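Local coordinates for protein CytC3 (Streptomyces, PDB 3GJA) that is a nonheme iron halogenase of the phytanoyl-CoA dioxygenase family, probably chlorinating an amino-acid-derived substrate in a biosynthetic pathway, at residues 282-294 against 301-315. Numbering follows the deposited sequence.
Sequences NLEKYGAVLTSGV and RIARTSQRGYEFVPR
The carbonyl oxygen of A288 is approached twice: A303 N donates a 2.9 Å hydrogen bond to A288 O, and I302 CA makes a 3.4 Å CA-H...O contact with the same oxygen. Since A288 N also donates to R301 O (2.8 Å, 170° at the hydrogen), A288 bonds to residues on both sides of I302, the pattern of a single parallel bridge. R315 N donates to T291 O (176° at the hydrogen) and R315 O accepts from G293 N, a second bridge at S292. Between them 301-315 swings away, and two waters fill in, one joining L290 N to A303 O and the other L290 O to F312 O. Strand 289-290 is outermost in the antiparallel sheet of this cupin-type barrel; V289 pairs on its other side with C100, so 301-315 lines its remaining edge. With CG1 anti to the backbone N (chi1 174°), V289 sets that methyl over one face of the F312 ring, 3.9 Å from its centroid; Y310 CD1 lies over the opposite face. R301 extends across L283, whose CB sits 3.8 Å from R301 CZ over a guanidinium face, while NH2 bonds T271 O. Replacing R301 by an alanine is likely to strip this packing from L283 CB and leave T271 O without this donor.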
ATOM      1  N   ASN A 282      -0.305   2.853  17.274  1.00 44.20           N
ATOM      2  CA  ASN A 282      -0.783   2.240  18.509  1.00 44.79           C
ATOM      3  C   ASN A 282      -1.585   1.018  18.089  1.00 44.25           C
ATOM      4  O   ASN A 282      -2.678   1.142  17.545  1.00 45.22           O
ATOM      5  CB  ASN A 282      -1.654   3.208  19.307  1.00 45.01           C
ATOM      6  CG  ASN A 282      -2.071   2.633  20.649  1.00 48.15           C
ATOM      7  OD1 ASN A 282      -2.037   3.321  21.667  1.00 49.17           O
ATOM      8  ND2 ASN A 282      -2.470   1.368  20.655  1.00 47.53           N
ATOM      9  N   LEU A 283      -1.025  -0.162  18.337  1.00 45.12           N
ATOM     10  CA  LEU A 283      -1.645  -1.430  17.956  1.00 43.95           C
ATOM     11  C   LEU A 283      -2.944  -1.815  18.646  1.00 43.40           C
ATOM     12  O   LEU A 283      -3.595  -2.769  18.229  1.00 41.66           O
ATOM     13  CB  LEU A 283      -0.641  -2.574  18.123  1.00 44.36           C
ATOM     14  CG  LEU A 283       0.422  -2.800  17.036  1.00 47.08           C
ATOM     15  CD1 LEU A 283       0.302  -1.764  15.931  1.00 46.64           C
ATOM     16  CD2 LEU A 283       1.795  -2.741  17.658  1.00 45.55           C
ATOM     17  N   GLU A 284      -3.329  -1.081  19.681  1.00 43.37           N
ATOM     18  CA  GLU A 284      -4.555  -1.398  20.405  1.00 45.86           C
ATOM     19  C   GLU A 284      -5.716  -1.767  19.483  1.00 46.03           C
ATOM     20  O   GLU A 284      -6.277  -2.858  19.585  1.00 46.54           O
ATOM     21  CB  GLU A 284      -4.968  -0.228  21.295  1.00 48.27           C
ATOM     22  CG  GLU A 284      -6.107  -0.557  22.241  1.00 55.02           C
ATOM     23  CD  GLU A 284      -6.547   0.648  23.049  1.00 60.39           C
ATOM     24  OE1 GLU A 284      -5.676   1.276  23.691  1.00 63.57           O
ATOM     25  OE2 GLU A 284      -7.759   0.966  23.044  1.00 61.75           O
ATOM     26  N   LYS A 285      -6.078  -0.867  18.574  1.00 45.91           N
ATOM     27  CA  LYS A 285      -7.185  -1.139  17.666  1.00 45.12           C
ATOM     28  C   LYS A 285      -6.739  -1.526  16.260  1.00 44.10           C
ATOM     29  O   LYS A 285      -7.533  -1.485  15.322  1.00 44.33           O
ATOM     30  CB  LYS A 285      -8.111   0.074  17.597  1.00 46.88           C
ATOM     31  CG  LYS A 285      -8.671   0.482  18.945  1.00 50.48           C
ATOM     32  CD  LYS A 285      -9.527   1.731  18.839  1.00 53.53           C
ATOM     33  CE  LYS A 285      -9.948   2.222  20.211  1.00 56.28           C
ATOM     34  NZ  LYS A 285     -10.690   3.514  20.129  1.00 59.04           N
ATOM     35  N   TYR A 286      -5.474  -1.900  16.106  1.00 42.15           N
ATOM     36  CA  TYR A 286      -4.993  -2.291  14.792  1.00 41.10           C
ATOM     37  C   TYR A 286      -5.411  -3.705  14.448  1.00 42.01           C
ATOM     38  O   TYR A 286      -5.596  -4.547  15.326  1.00 43.61           O
ATOM     39  CB  TYR A 286      -3.465  -2.226  14.694  1.00 39.83           C
ATOM     40  CG  TYR A 286      -2.955  -2.874  13.417  1.00 37.32           C
ATOM     41  CD1 TYR A 286      -2.984  -2.186  12.200  1.00 37.44           C
ATOM     42  CD2 TYR A 286      -2.544  -4.210  13.404  1.00 36.66           C
ATOM     43  CE1 TYR A 286      -2.624  -2.811  11.001  1.00 34.48           C
ATOM     44  CE2 TYR A 286      -2.184  -4.846  12.211  1.00 35.75           C
ATOM     45  CZ  TYR A 286      -2.230  -4.138  11.009  1.00 36.86           C
ATOM     46  OH  TYR A 286      -1.899  -4.765   9.816  1.00 36.74           O
ATOM     47  N   GLY A 287      -5.535  -3.961  13.151  1.00 41.38           N
ATOM     48  CA  GLY A 287      -5.879  -5.281  12.684  1.00 37.90           C
ATOM     49  C   GLY A 287      -5.546  -5.386  11.213  1.00 38.41           C
ATOM     50  O   GLY A 287      -5.688  -4.417  10.475  1.00 37.35           O
ATOM     51  N   ALA A 288      -5.066  -6.547  10.792  1.00 37.66           N
ATOM     52  CA  ALA A 288      -4.778  -6.773   9.389  1.00 38.46           C
ATOM     53  C   ALA A 288      -6.126  -7.203   8.801  1.00 38.64           C
ATOM     54  O   ALA A 288      -6.961  -7.779   9.503  1.00 38.65           O
ATOM     55  CB  ALA A 288      -3.742  -7.881   9.225  1.00 37.08           C
ATOM     56  N   VAL A 289      -6.349  -6.913   7.527  1.00 38.85           N
ATOM     57  CA  VAL A 289      -7.609  -7.263   6.889  1.00 37.58           C
ATOM     58  C   VAL A 289      -7.454  -8.405   5.903  1.00 38.83           C
ATOM     59  O   VAL A 289      -6.630  -8.342   4.989  1.00 39.18           O
ATOM     60  CB  VAL A 289      -8.206  -6.046   6.141  1.00 38.14           C
ATOM     61  CG1 VAL A 289      -9.448  -6.465   5.355  1.00 36.44           C
ATOM     62  CG2 VAL A 289      -8.559  -4.948   7.138  1.00 36.54           C
ATOM     63  N   LEU A 290      -8.248  -9.453   6.100  1.00 38.81           N
ATOM     64  CA  LEU A 290      -8.233 -10.611   5.213  1.00 40.05           C
ATOM     65  C   LEU A 290      -9.156 -10.202   4.066  1.00 39.34           C
ATOM     66  O   LEU A 290     -10.369 -10.120   4.243  1.00 39.27           O
ATOM     67  CB  LEU A 290      -8.802 -11.838   5.939  1.00 40.29           C
ATOM     68  CG  LEU A 290      -8.454 -13.268   5.496  1.00 42.22           C
ATOM     69  CD1 LEU A 290      -9.737 -14.064   5.355  1.00 40.85           C
ATOM     70  CD2 LEU A 290      -7.679 -13.274   4.203  1.00 40.69           C
ATOM     71  N   THR A 291      -8.583  -9.953   2.895  1.00 38.35           N
ATOM     72  CA  THR A 291      -9.362  -9.498   1.750  1.00 36.58           C
ATOM     73  C   THR A 291      -9.850 -10.602   0.827  1.00 38.53           C
ATOM     74  O   THR A 291     -10.674 -10.360  -0.055  1.00 37.81           O
ATOM     75  CB  THR A 291      -8.550  -8.502   0.911  1.00 35.47           C
ATOM     76  OG1 THR A 291      -7.485  -9.195   0.243  1.00 36.90           O
ATOM     77  CG2 THR A 291      -7.956  -7.426   1.799  1.00 33.07           C
ATOM     78  N   SER A 292      -9.335 -11.809   1.018  1.00 39.79           N
ATOM     79  CA  SER A 292      -9.727 -12.935   0.186  1.00 40.07           C
ATOM     80  C   SER A 292      -9.228 -14.233   0.802  1.00 40.92           C
ATOM     81  O   SER A 292      -8.361 -14.218   1.674  1.00 41.73           O
ATOM     82  CB  SER A 292      -9.145 -12.770  -1.213  1.00 40.21           C
ATOM     83  OG  SER A 292      -7.753 -12.550  -1.136  1.00 40.88           O
ATOM     84  N   GLY A 293      -9.771 -15.355   0.343  1.00 40.03           N
ATOM     85  CA  GLY A 293      -9.358 -16.637   0.886  1.00 41.22           C
ATOM     86  C   GLY A 293      -9.714 -16.809   2.354  1.00 40.38           C
ATOM     87  O   GLY A 293     -10.755 -16.337   2.812  1.00 41.86           O
ATOM     88  N   VAL A 294      -8.839 -17.477   3.097  1.00 40.56           N
ATOM     89  CA  VAL A 294      -9.057 -17.729   4.519  1.00 39.61           C
ATOM     90  C   VAL A 294      -7.738 -17.598   5.246  1.00 41.09           C
ATOM     91  O   VAL A 294      -6.680 -17.602   4.623  1.00 41.27           O
ATOM     92  CB  VAL A 294      -9.560 -19.165   4.779  1.00 40.45           C
ATOM     93  CG1 VAL A 294     -10.952 -19.364   4.197  1.00 35.03           C
ATOM     94  CG2 VAL A 294      -8.566 -20.166   4.178  1.00 36.93           C
ATOM     95  N   ARG A 301      -2.913  -9.796  14.295  1.00 40.35           N
ATOM     96  CA  ARG A 301      -4.088  -9.106  14.800  1.00 40.34           C
ATOM     97  C   ARG A 301      -4.945  -9.024  13.536  1.00 40.62           C
ATOM     98  O   ARG A 301      -4.424  -8.759  12.451  1.00 38.96           O
ATOM     99  CB  ARG A 301      -3.751  -7.696  15.289  1.00 40.89           C
ATOM    100  CG  ARG A 301      -2.982  -7.629  16.605  1.00 43.07           C
ATOM    101  CD  ARG A 301      -2.986  -6.199  17.125  1.00 46.08           C
ATOM    102  NE  ARG A 301      -2.259  -6.019  18.378  1.00 48.06           N
ATOM    103  CZ  ARG A 301      -0.974  -6.311  18.551  1.00 50.43           C
ATOM    104  NH1 ARG A 301      -0.262  -6.810  17.546  1.00 51.63           N
ATOM    105  NH2 ARG A 301      -0.400  -6.093  19.730  1.00 50.24           N
ATOM    106  N   ILE A 302      -6.245  -9.260  13.670  1.00 41.41           N
ATOM    107  CA  ILE A 302      -7.145  -9.255  12.520  1.00 40.79           C
ATOM    108  C   ILE A 302      -8.348  -8.362  12.763  1.00 41.51           C
ATOM    109  O   ILE A 302      -8.880  -8.313  13.869  1.00 41.76           O
ATOM    110  CB  ILE A 302      -7.653 -10.696  12.211  1.00 41.75           C
ATOM    111  CG1 ILE A 302      -6.476 -11.588  11.801  1.00 42.23           C
ATOM    112  CG2 ILE A 302      -8.724 -10.673  11.115  1.00 39.37           C
ATOM    113  CD1 ILE A 302      -5.838 -11.220  10.464  1.00 40.97           C
ATOM    114  N   ALA A 303      -8.766  -7.655  11.719  1.00 41.92           N
ATOM    115  CA  ALA A 303      -9.919  -6.773  11.789  1.00 40.40           C
ATOM    116  C   ALA A 303     -10.937  -7.271  10.774  1.00 42.26           C
ATOM    117  O   ALA A 303     -10.741  -7.153   9.561  1.00 40.99           O
ATOM    118  CB  ALA A 303      -9.508  -5.341  11.466  1.00 41.28           C
ATOM    119  N   ARG A 304     -12.021  -7.847  11.278  1.00 40.98           N
ATOM    120  CA  ARG A 304     -13.073  -8.366  10.418  1.00 40.63           C
ATOM    121  C   ARG A 304     -14.068  -7.248  10.140  1.00 40.11           C
ATOM    122  O   ARG A 304     -14.773  -7.273   9.141  1.00 38.92           O
ATOM    123  CB  ARG A 304     -13.773  -9.546  11.111  1.00 41.55           C
ATOM    124  CG  ARG A 304     -15.054 -10.045  10.437  1.00 41.40           C
ATOM    125  CD  ARG A 304     -14.804 -10.979   9.261  1.00 42.36           C
ATOM    126  NE  ARG A 304     -16.063 -11.306   8.591  1.00 45.19           N
ATOM    127  CZ  ARG A 304     -16.219 -12.270   7.685  1.00 46.12           C
ATOM    128  NH1 ARG A 304     -15.191 -13.026   7.322  1.00 47.82           N
ATOM    129  NH2 ARG A 304     -17.409 -12.476   7.135  1.00 46.76           N
ATOM    130  N   THR A 305     -14.100  -6.257  11.026  1.00 41.61           N
ATOM    131  CA  THR A 305     -15.023  -5.137  10.889  1.00 40.80           C
ATOM    132  C   THR A 305     -14.315  -3.810  11.099  1.00 41.98           C
ATOM    133  O   THR A 305     -13.464  -3.688  11.984  1.00 40.07           O
ATOM    134  CB  THR A 305     -16.169  -5.249  11.912  1.00 42.59           C
ATOM    135  OG1 THR A 305     -16.872  -6.480  11.700  1.00 46.17           O
ATOM    136  CG2 THR A 305     -17.145  -4.082  11.763  1.00 41.86           C
ATOM    137  N   SER A 306     -14.675  -2.816  10.290  1.00 40.84           N
ATOM    138  CA  SER A 306     -14.065  -1.499  10.395  1.00 39.48           C
ATOM    139  C   SER A 306     -14.612  -0.786  11.615  1.00 40.94           C
ATOM    140  O   SER A 306     -15.656  -1.157  12.158  1.00 40.52           O
ATOM    141  CB  SER A 306     -14.366  -0.656   9.156  1.00 40.08           C
ATOM    142  OG  SER A 306     -15.517   0.150   9.354  1.00 40.73           O
ATOM    143  N   GLN A 307     -13.904   0.257  12.025  1.00 40.42           N
ATOM    144  CA  GLN A 307     -14.278   1.052  13.172  1.00 39.75           C
ATOM    145  C   GLN A 307     -15.643   1.707  12.965  1.00 41.29           C
ATOM    146  O   GLN A 307     -16.185   2.322  13.879  1.00 39.86           O
ATOM    147  CB  GLN A 307     -13.223   2.122  13.395  1.00 41.90           C
ATOM    148  CG  GLN A 307     -12.999   2.484  14.829  1.00 46.25           C
ATOM    149  CD  GLN A 307     -12.348   1.366  15.619  1.00 46.57           C
ATOM    150  OE1 GLN A 307     -12.066   1.526  16.801  1.00 50.47           O
ATOM    151  NE2 GLN A 307     -12.104   0.229  14.972  1.00 45.53           N
ATOM    152  N   ARG A 308     -16.188   1.591  11.757  1.00 40.33           N
ATOM    153  CA  ARG A 308     -17.494   2.174  11.460  1.00 41.59           C
ATOM    154  C   ARG A 308     -18.512   1.115  11.080  1.00 40.95           C
ATOM    155  O   ARG A 308     -19.546   1.424  10.490  1.00 41.13           O
ATOM    156  CB  ARG A 308     -17.403   3.203  10.328  1.00 41.80           C
ATOM    157  CG  ARG A 308     -17.307   4.640  10.808  1.00 42.37           C
ATOM    158  CD  ARG A 308     -17.517   5.636   9.666  1.00 40.62           C
ATOM    159  NE  ARG A 308     -17.454   7.007  10.160  1.00 41.63           N
ATOM    160  CZ  ARG A 308     -16.329   7.636  10.481  1.00 42.06           C
ATOM    161  NH1 ARG A 308     -15.162   7.023  10.352  1.00 42.49           N
ATOM    162  NH2 ARG A 308     -16.372   8.872  10.953  1.00 45.07           N
ATOM    163  N   GLY A 309     -18.213  -0.134  11.407  1.00 41.22           N
ATOM    164  CA  GLY A 309     -19.139  -1.205  11.103  1.00 41.55           C
ATOM    165  C   GLY A 309     -19.055  -1.744   9.691  1.00 43.05           C
ATOM    166  O   GLY A 309     -19.881  -2.566   9.291  1.00 43.78           O
ATOM    167  N   TYR A 310     -18.075  -1.290   8.919  1.00 42.01           N
ATOM    168  CA  TYR A 310     -17.943  -1.798   7.564  1.00 40.73           C
ATOM    169  C   TYR A 310     -17.380  -3.210   7.703  1.00 42.05           C
ATOM    170  O   TYR A 310     -16.301  -3.413   8.259  1.00 41.97           O
ATOM    171  CB  TYR A 310     -17.016  -0.904   6.736  1.00 38.65           C
ATOM    172  CG  TYR A 310     -16.876  -1.348   5.296  1.00 36.87           C
ATOM    173  CD1 TYR A 310     -16.119  -2.469   4.967  1.00 33.23           C
ATOM    174  CD2 TYR A 310     -17.515  -0.653   4.262  1.00 34.17           C
ATOM    175  CE1 TYR A 310     -15.997  -2.894   3.647  1.00 34.31           C
ATOM    176  CE2 TYR A 310     -17.399  -1.071   2.937  1.00 32.98           C
ATOM    177  CZ  TYR A 310     -16.642  -2.192   2.639  1.00 34.96           C
ATOM    178  OH  TYR A 310     -16.531  -2.633   1.341  1.00 35.70           O
ATOM    179  N   GLU A 311     -18.134  -4.183   7.210  1.00 43.29           N
ATOM    180  CA  GLU A 311     -17.755  -5.583   7.299  1.00 43.85           C
ATOM    181  C   GLU A 311     -16.844  -6.010   6.164  1.00 41.67           C
ATOM    182  O   GLU A 311     -17.159  -5.789   4.999  1.00 39.74           O
ATOM    183  CB  GLU A 311     -19.020  -6.442   7.295  1.00 48.20           C
ATOM    184  CG  GLU A 311     -18.811  -7.895   7.647  1.00 54.99           C
ATOM    185  CD  GLU A 311     -18.234  -8.074   9.036  1.00 60.26           C
ATOM    186  OE1 GLU A 311     -18.714  -7.395   9.976  1.00 61.24           O
ATOM    187  OE2 GLU A 311     -17.307  -8.900   9.187  1.00 62.54           O
ATOM    188  N   PHE A 312     -15.717  -6.626   6.510  1.00 39.91           N
ATOM    189  CA  PHE A 312     -14.765  -7.104   5.509  1.00 38.83           C
ATOM    190  C   PHE A 312     -15.042  -8.577   5.245  1.00 40.31           C
ATOM    191  O   PHE A 312     -14.674  -9.438   6.047  1.00 41.98           O
ATOM    192  CB  PHE A 312     -13.328  -6.951   6.007  1.00 37.51           C
ATOM    193  CG  PHE A 312     -12.890  -5.526   6.192  1.00 37.44           C
ATOM    194  CD1 PHE A 312     -12.720  -4.685   5.092  1.00 37.17           C
ATOM    195  CD2 PHE A 312     -12.643  -5.024   7.465  1.00 34.55           C
ATOM    196  CE1 PHE A 312     -12.311  -3.361   5.259  1.00 35.50           C
ATOM    197  CE2 PHE A 312     -12.235  -3.704   7.644  1.00 36.98           C
ATOM    198  CZ  PHE A 312     -12.067  -2.869   6.537  1.00 35.17           C
ATOM    199  N   VAL A 313     -15.690  -8.870   4.125  1.00 39.28           N
ATOM    200  CA  VAL A 313     -16.006 -10.248   3.785  1.00 39.11           C
ATOM    201  C   VAL A 313     -15.039 -10.740   2.720  1.00 38.79           C
ATOM    202  O   VAL A 313     -15.075 -10.287   1.580  1.00 41.52           O
ATOM    203  CB  VAL A 313     -17.471 -10.374   3.292  1.00 38.80           C
ATOM    204  CG1 VAL A 313     -17.851 -11.840   3.134  1.00 38.14           C
ATOM    205  CG2 VAL A 313     -18.404  -9.699   4.288  1.00 35.26           C
ATOM    206  N   PRO A 314     -14.157 -11.682   3.082  1.00 38.47           N
ATOM    207  CA  PRO A 314     -13.172 -12.228   2.147  1.00 38.13           C
ATOM    208  C   PRO A 314     -13.763 -12.652   0.814  1.00 40.04           C
ATOM    209  O   PRO A 314     -14.754 -13.373   0.763  1.00 41.88           O
ATOM    210  CB  PRO A 314     -12.576 -13.401   2.918  1.00 37.27           C
ATOM    211  CG  PRO A 314     -12.665 -12.944   4.333  1.00 36.64           C
ATOM    212  CD  PRO A 314     -14.043 -12.331   4.401  1.00 37.54           C
ATOM    213  N   ARG A 315     -13.142 -12.195  -0.263  1.00 40.52           N
ATOM    214  CA  ARG A 315     -13.575 -12.522  -1.611  1.00 40.91           C
ATOM    215  C   ARG A 315     -13.071 -13.912  -2.014  1.00 42.16           C
ATOM    216  O   ARG A 315     -11.986 -14.325  -1.615  1.00 42.19           O
ATOM    217  CB  ARG A 315     -13.038 -11.464  -2.576  1.00 39.69           C
ATOM    218  CG  ARG A 315     -13.213 -11.758  -4.053  1.00 39.42           C
ATOM    219  CD  ARG A 315     -12.692 -10.572  -4.869  1.00 38.91           C
ATOM    220  NE  ARG A 315     -12.621 -10.852  -6.300  1.00 38.03           N
ATOM    221  CZ  ARG A 315     -13.655 -10.811  -7.132  1.00 38.20           C
ATOM    222  NH1 ARG A 315     -14.864 -10.495  -6.686  1.00 38.34           N
ATOM    223  NH2 ARG A 315     -13.475 -11.091  -8.417  1.00 38.22           N
TER
HETATM  224  O   HOH W   1     -12.128 -10.370   6.310  1.00 37.74           O
HETATM  225  O   HOH W   2     -10.359  -9.381   8.268  1.00 42.33           O